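Local coordinates for protein intracellular exo-alpha-(1->5)-L-arabinofuranosidase (Bifidobacterium longum, PDB 2Y2W) that hydrolyses terminal alpha-L-arabinofuranosyl bonds in arabinans and arabinoxylan as a family 51 glycoside hydrolase, contributing to breakdown of the plant cell wall, at residues V68-R73 against C141-E146; D150-W155 against T161-A166. One frame throughout, in Å; residues are numbered along the deposited sequence.

Contact 1. Residues V68-R73 against C141-E146; sequences VEHLGR and CTETNE
In the loop that follows the first strand of the (beta/alpha)8 barrel, His-70 sits at the centre of an inverse gamma turn and reaches across to Glu-143, the last residue of the strand in the small hairpin formed by 134-136 and 141-143. The link is a histidine-carboxylate hydrogen bond: ND1 of His-70 donates to OE1 of Glu-143 at 3.0 Å, nearly straight, with an N-H...O angle of 164°. The oxygen lies in the plane of the imidazole, at its edge. The ring and carboxylate planes are 56° apart, and the N-H meets OE1 from above the carboxylate plane. Glu-143 OE2 is likewise 3.0 Å from His-70 ND1, and CE1 of His-70 comes within 3.2 Å of Glu-143 OE2. A bend at chi2 (81°) brings the carboxylate of Glu-143 to the ND1 edge; the two side chains cross at about a right angle. Glu-143 OE2 is hydrogen-bonded to the hydroxyl of Tyr-76. Glu-143 OE2 accepts a weak bond from the backbone N of Asn-145, 3.2 Å away. On the far side of the imidazole NE2 is hydrogen-bonded to Tyr-110, and the ring stacks on Phe-115. Glu-69, just before His-70, probably binds the arabinofuranose, as in related enzymes. With ND1 and NE2 both engaged, the buried imidazole is fixed in its rotation, and the nearby carboxylate would be expected to favour a proton on ND1.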
# COMPACT_ATOMS: atom_id res chain seq x y z
N VAL D 68 -17.33 -21.91 5.33
CA VAL D 68 -16.49 -22.38 6.42
C VAL D 68 -15.39 -21.36 6.70
O VAL D 68 -14.55 -21.07 5.84
CB VAL D 68 -15.89 -23.78 6.13
CG1 VAL D 68 -14.81 -24.14 7.14
CG2 VAL D 68 -16.97 -24.84 6.14
N GLU D 69 -15.42 -20.79 7.91
CA GLU D 69 -14.42 -19.83 8.34
C GLU D 69 -13.62 -20.42 9.49
O GLU D 69 -14.14 -21.21 10.29
CB GLU D 69 -15.09 -18.52 8.78
CG GLU D 69 -14.12 -17.37 9.07
CD GLU D 69 -14.81 -16.07 9.49
OE1 GLU D 69 -16.05 -15.97 9.36
OE2 GLU D 69 -14.10 -15.15 9.94
N HIS D 70 -12.34 -20.04 9.57
CA HIS D 70 -11.54 -20.33 10.75
C HIS D 70 -12.04 -19.47 11.91
O HIS D 70 -11.38 -18.52 12.34
CB HIS D 70 -10.06 -20.08 10.48
CG HIS D 70 -9.41 -21.12 9.62
ND1 HIS D 70 -8.32 -21.85 10.05
CD2 HIS D 70 -9.68 -21.55 8.37
CE1 HIS D 70 -7.96 -22.69 9.10
NE2 HIS D 70 -8.76 -22.53 8.07
N LEU D 71 -13.23 -19.82 12.38
CA LEU D 71 -13.92 -19.11 13.45
C LEU D 71 -14.40 -20.16 14.43
O LEU D 71 -14.96 -21.19 14.03
CB LEU D 71 -15.11 -18.36 12.87
CG LEU D 71 -15.91 -17.30 13.66
CD1 LEU D 71 -16.96 -16.72 12.74
CD2 LEU D 71 -16.56 -17.84 14.92
N GLY D 72 -14.18 -19.91 15.72
CA GLY D 72 -14.66 -20.78 16.78
C GLY D 72 -14.34 -22.23 16.52
O GLY D 72 -13.18 -22.62 16.49
N ARG D 73 -15.39 -23.03 16.30
CA ARG D 73 -15.24 -24.48 16.10
C ARG D 73 -15.82 -24.97 14.77
O ARG D 73 -16.20 -26.14 14.64
CB ARG D 73 -15.86 -25.24 17.28
CG ARG D 73 -15.11 -25.06 18.60
CD ARG D 73 -15.79 -25.75 19.77
NE ARG D 73 -15.80 -27.21 19.65
CZ ARG D 73 -16.90 -27.96 19.56
NH1 ARG D 73 -18.11 -27.41 19.60
NH2 ARG D 73 -16.79 -29.28 19.44
N CYS D 141 -8.06 -15.42 18.60
CA CYS D 141 -7.69 -16.81 18.80
C CYS D 141 -6.29 -17.10 18.28
O CYS D 141 -5.80 -16.39 17.40
CB CYS D 141 -8.69 -17.73 18.09
SG CYS D 141 -10.37 -17.63 18.73
N THR D 142 -5.65 -18.12 18.85
CA THR D 142 -4.42 -18.66 18.27
C THR D 142 -4.76 -19.79 17.30
O THR D 142 -5.55 -20.68 17.61
CB THR D 142 -3.38 -19.10 19.34
OG1 THR D 142 -2.40 -19.95 18.73
CG2 THR D 142 -4.03 -19.85 20.47
N GLU D 143 -4.15 -19.72 16.12
CA GLU D 143 -4.41 -20.64 15.02
C GLU D 143 -3.19 -21.54 14.75
O GLU D 143 -2.09 -21.05 14.47
CB GLU D 143 -4.79 -19.83 13.77
CG GLU D 143 -4.75 -20.59 12.45
CD GLU D 143 -5.98 -21.44 12.19
OE1 GLU D 143 -7.08 -21.06 12.63
OE2 GLU D 143 -5.84 -22.48 11.52
N THR D 144 -3.41 -22.84 14.84
CA THR D 144 -2.35 -23.83 14.66
C THR D 144 -2.02 -24.06 13.19
O THR D 144 -0.92 -24.53 12.86
CB THR D 144 -2.72 -25.19 15.28
OG1 THR D 144 -3.93 -25.67 14.69
CG2 THR D 144 -2.91 -25.05 16.78
N ASN D 145 -2.97 -23.72 12.32
CA ASN D 145 -2.85 -23.90 10.87
C ASN D 145 -2.77 -25.36 10.41
O ASN D 145 -2.26 -25.65 9.33
CB ASN D 145 -1.68 -23.07 10.30
CG ASN D 145 -1.96 -21.58 10.31
OD1 ASN D 145 -2.88 -21.11 9.64
ND2 ASN D 145 -1.16 -20.83 11.06
N GLU D 146 -3.30 -26.26 11.23
CA GLU D 146 -3.44 -27.67 10.85
C GLU D 146 -4.33 -27.81 9.62
O GLU D 146 -4.18 -28.74 8.83
CB GLU D 146 -4.00 -28.49 12.01
CG GLU D 146 -3.03 -28.65 13.19
CD GLU D 146 -3.72 -29.15 14.45
OE1 GLU D 146 -4.48 -30.13 14.38
OE2 GLU D 146 -3.48 -28.55 15.52

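Contact 2. Residues D150-W155 against T161-A166; sequences DDFYRW and TEIMLA
Helix 149-159 lies against strand 162-167, the third strand of the (beta/alpha)8 barrel, with the CA atoms of Tyr-153 and Ile-163, the nearest CA pair across the two segments, 7.6 Å apart. The chain leaves the helix and turns directly into the strand, an alpha-to-beta connection of the barrel wall, and the surfaces that meet are buried. Ile-163 carries most of the contact, its CA-CB bond pointing toward the helix. CG1 stands anti to the carbonyl carbon (chi1 -60°), and the extended chi2 (170°) carries CD1 of Ile-163 on to 3.8 Å from the CA of Tyr-153, against the helix backbone itself. Ile-163 CD1 also lies near the plane of the tyrosine ring, at its edge, 4.2 Å from Tyr-153 CD1, and the two side chains cross at about a right angle. Phe-152 comes in beside it: its CE2 is 4.1 Å from CG1 of Ile-163, and the two side chains run past each other in opposite directions. Phe-152 also stacks on Tyr-110 and touches Val-108, both on the neighbouring barrel strand, while the hydroxyl of Tyr-153 is hydrogen-bonded to Glu-203. Nearer the turn, Trp-155 has its indole edge-to-face with Phe-92. The outer end of that indole comes to Thr-161, just ahead of the strand, with CZ3 of Trp-155 3.8 Å from OG1 of Thr-161.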
# COMPACT_ATOMS: atom_id res chain seq x y z
N ASP D 150 -4.48 -26.68 1.18
CA ASP D 150 -4.14 -28.07 0.84
C ASP D 150 -5.18 -29.02 1.43
O ASP D 150 -5.70 -29.90 0.74
CB ASP D 150 -2.76 -28.44 1.37
CG ASP D 150 -1.61 -27.85 0.56
OD1 ASP D 150 -1.82 -27.45 -0.61
OD2 ASP D 150 -0.48 -27.80 1.09
N ASP D 151 -5.48 -28.82 2.71
CA ASP D 151 -6.36 -29.71 3.47
C ASP D 151 -7.83 -29.49 3.13
O ASP D 151 -8.58 -30.46 2.97
CB ASP D 151 -6.12 -29.55 4.97
CG ASP D 151 -4.70 -29.89 5.38
OD1 ASP D 151 -4.30 -31.07 5.24
OD2 ASP D 151 -3.98 -28.99 5.85
N PHE D 152 -8.24 -28.23 3.03
CA PHE D 152 -9.62 -27.92 2.68
C PHE D 152 -9.97 -28.37 1.26
O PHE D 152 -11.13 -28.70 0.98
CB PHE D 152 -9.95 -26.43 2.87
CG PHE D 152 -11.41 -26.12 2.75
CD1 PHE D 152 -12.28 -26.35 3.81
CD2 PHE D 152 -11.94 -25.62 1.56
CE1 PHE D 152 -13.63 -26.08 3.69
CE2 PHE D 152 -13.29 -25.35 1.43
CZ PHE D 152 -14.14 -25.58 2.50
N TYR D 153 -8.97 -28.38 0.38
CA TYR D 153 -9.13 -28.97 -0.95
C TYR D 153 -9.49 -30.45 -0.85
O TYR D 153 -10.41 -30.92 -1.51
CB TYR D 153 -7.86 -28.80 -1.79
CG TYR D 153 -7.89 -29.60 -3.08
CD1 TYR D 153 -8.66 -29.18 -4.16
CD2 TYR D 153 -7.18 -30.79 -3.19
CE1 TYR D 153 -8.71 -29.91 -5.34
CE2 TYR D 153 -7.22 -31.54 -4.36
CZ TYR D 153 -7.99 -31.09 -5.43
OH TYR D 153 -8.04 -31.83 -6.59
N ARG D 154 -8.74 -31.18 -0.02
CA ARG D 154 -9.00 -32.59 0.22
C ARG D 154 -10.38 -32.81 0.82
O ARG D 154 -11.08 -33.75 0.45
CB ARG D 154 -7.91 -33.20 1.12
CG ARG D 154 -6.61 -33.50 0.38
CD ARG D 154 -5.61 -34.21 1.27
NE ARG D 154 -4.85 -33.28 2.11
CZ ARG D 154 -3.63 -32.82 1.82
NH1 ARG D 154 -3.01 -33.21 0.70
NH2 ARG D 154 -3.02 -31.98 2.64
N TRP D 155 -10.78 -31.92 1.73
CA TRP D 155 -12.11 -31.97 2.33
C TRP D 155 -13.19 -31.76 1.26
O TRP D 155 -14.19 -32.49 1.23
CB TRP D 155 -12.26 -30.94 3.45
CG TRP D 155 -13.55 -31.07 4.20
CD1 TRP D 155 -13.78 -31.82 5.32
CD2 TRP D 155 -14.81 -30.45 3.88
NE1 TRP D 155 -15.08 -31.70 5.72
CE2 TRP D 155 -15.74 -30.86 4.85
CE3 TRP D 155 -15.23 -29.57 2.87
CZ2 TRP D 155 -17.08 -30.44 4.84
CZ3 TRP D 155 -16.55 -29.15 2.86
CH2 TRP D 155 -17.46 -29.59 3.84
N THR D 161 -17.95 -30.84 -3.03
CA THR D 161 -18.31 -29.42 -3.09
C THR D 161 -17.26 -28.61 -3.82
O THR D 161 -16.07 -28.91 -3.76
CB THR D 161 -18.50 -28.82 -1.67
OG1 THR D 161 -17.38 -29.17 -0.85
CG2 THR D 161 -19.78 -29.34 -1.02
N GLU D 162 -17.72 -27.57 -4.51
CA GLU D 162 -16.87 -26.57 -5.14
C GLU D 162 -16.29 -25.65 -4.06
O GLU D 162 -16.90 -25.46 -3.01
CB GLU D 162 -17.71 -25.76 -6.12
CG GLU D 162 -16.97 -24.76 -7.00
CD GLU D 162 -17.91 -23.95 -7.89
OE1 GLU D 162 -19.13 -24.26 -7.92
OE2 GLU D 162 -17.44 -23.02 -8.57
N ILE D 163 -15.11 -25.08 -4.33
CA ILE D 163 -14.46 -24.15 -3.40
C ILE D 163 -14.61 -22.70 -3.86
O ILE D 163 -14.37 -22.38 -5.02
CB ILE D 163 -12.95 -24.46 -3.20
CG1 ILE D 163 -12.76 -25.87 -2.64
CG2 ILE D 163 -12.30 -23.42 -2.27
CD1 ILE D 163 -11.33 -26.35 -2.64
N MET D 164 -15.01 -21.84 -2.93
CA MET D 164 -15.04 -20.40 -3.16
C MET D 164 -13.96 -19.75 -2.30
O MET D 164 -14.14 -19.52 -1.11
CB MET D 164 -16.43 -19.84 -2.83
CG MET D 164 -16.70 -18.46 -3.41
SD MET D 164 -18.07 -17.63 -2.59
CE MET D 164 -19.47 -18.62 -3.11
N LEU D 165 -12.81 -19.46 -2.92
CA LEU D 165 -11.63 -19.04 -2.18
C LEU D 165 -11.54 -17.54 -2.01
O LEU D 165 -11.53 -16.79 -2.98
CB LEU D 165 -10.36 -19.60 -2.83
CG LEU D 165 -9.05 -19.59 -2.02
CD1 LEU D 165 -9.25 -20.13 -0.61
CD2 LEU D 165 -7.99 -20.39 -2.75
N ALA D 166 -11.46 -17.10 -0.75
CA ALA D 166 -11.30 -15.70 -0.42
C ALA D 166 -9.84 -15.40 -0.14
O ALA D 166 -9.16 -16.17 0.54
CB ALA D 166 -12.16 -15.34 0.78

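Overall arrangement
From the N terminus the chain runs through strand 65-67 into 68-73, the first half of contact 1. It then passes through helix 75-79, helix 94-103 and strand 107-110 before the hairpin strand 141-143 returns to meet that loop, closing a span of 67 intervening residues. Contact 2 opens only afterwards, so the two are in series, neither nested nor crossed; only five residues separate its segments, four of them the end of helix 149-159. The contact centres are about 15 Å apart, yet they touch: CB of Val-68 lies 4.0 Å from CE1 of Phe-152. Contact 1 ties the first barrel loop to the hairpin, and contact 2 joins a barrel helix to the third strand.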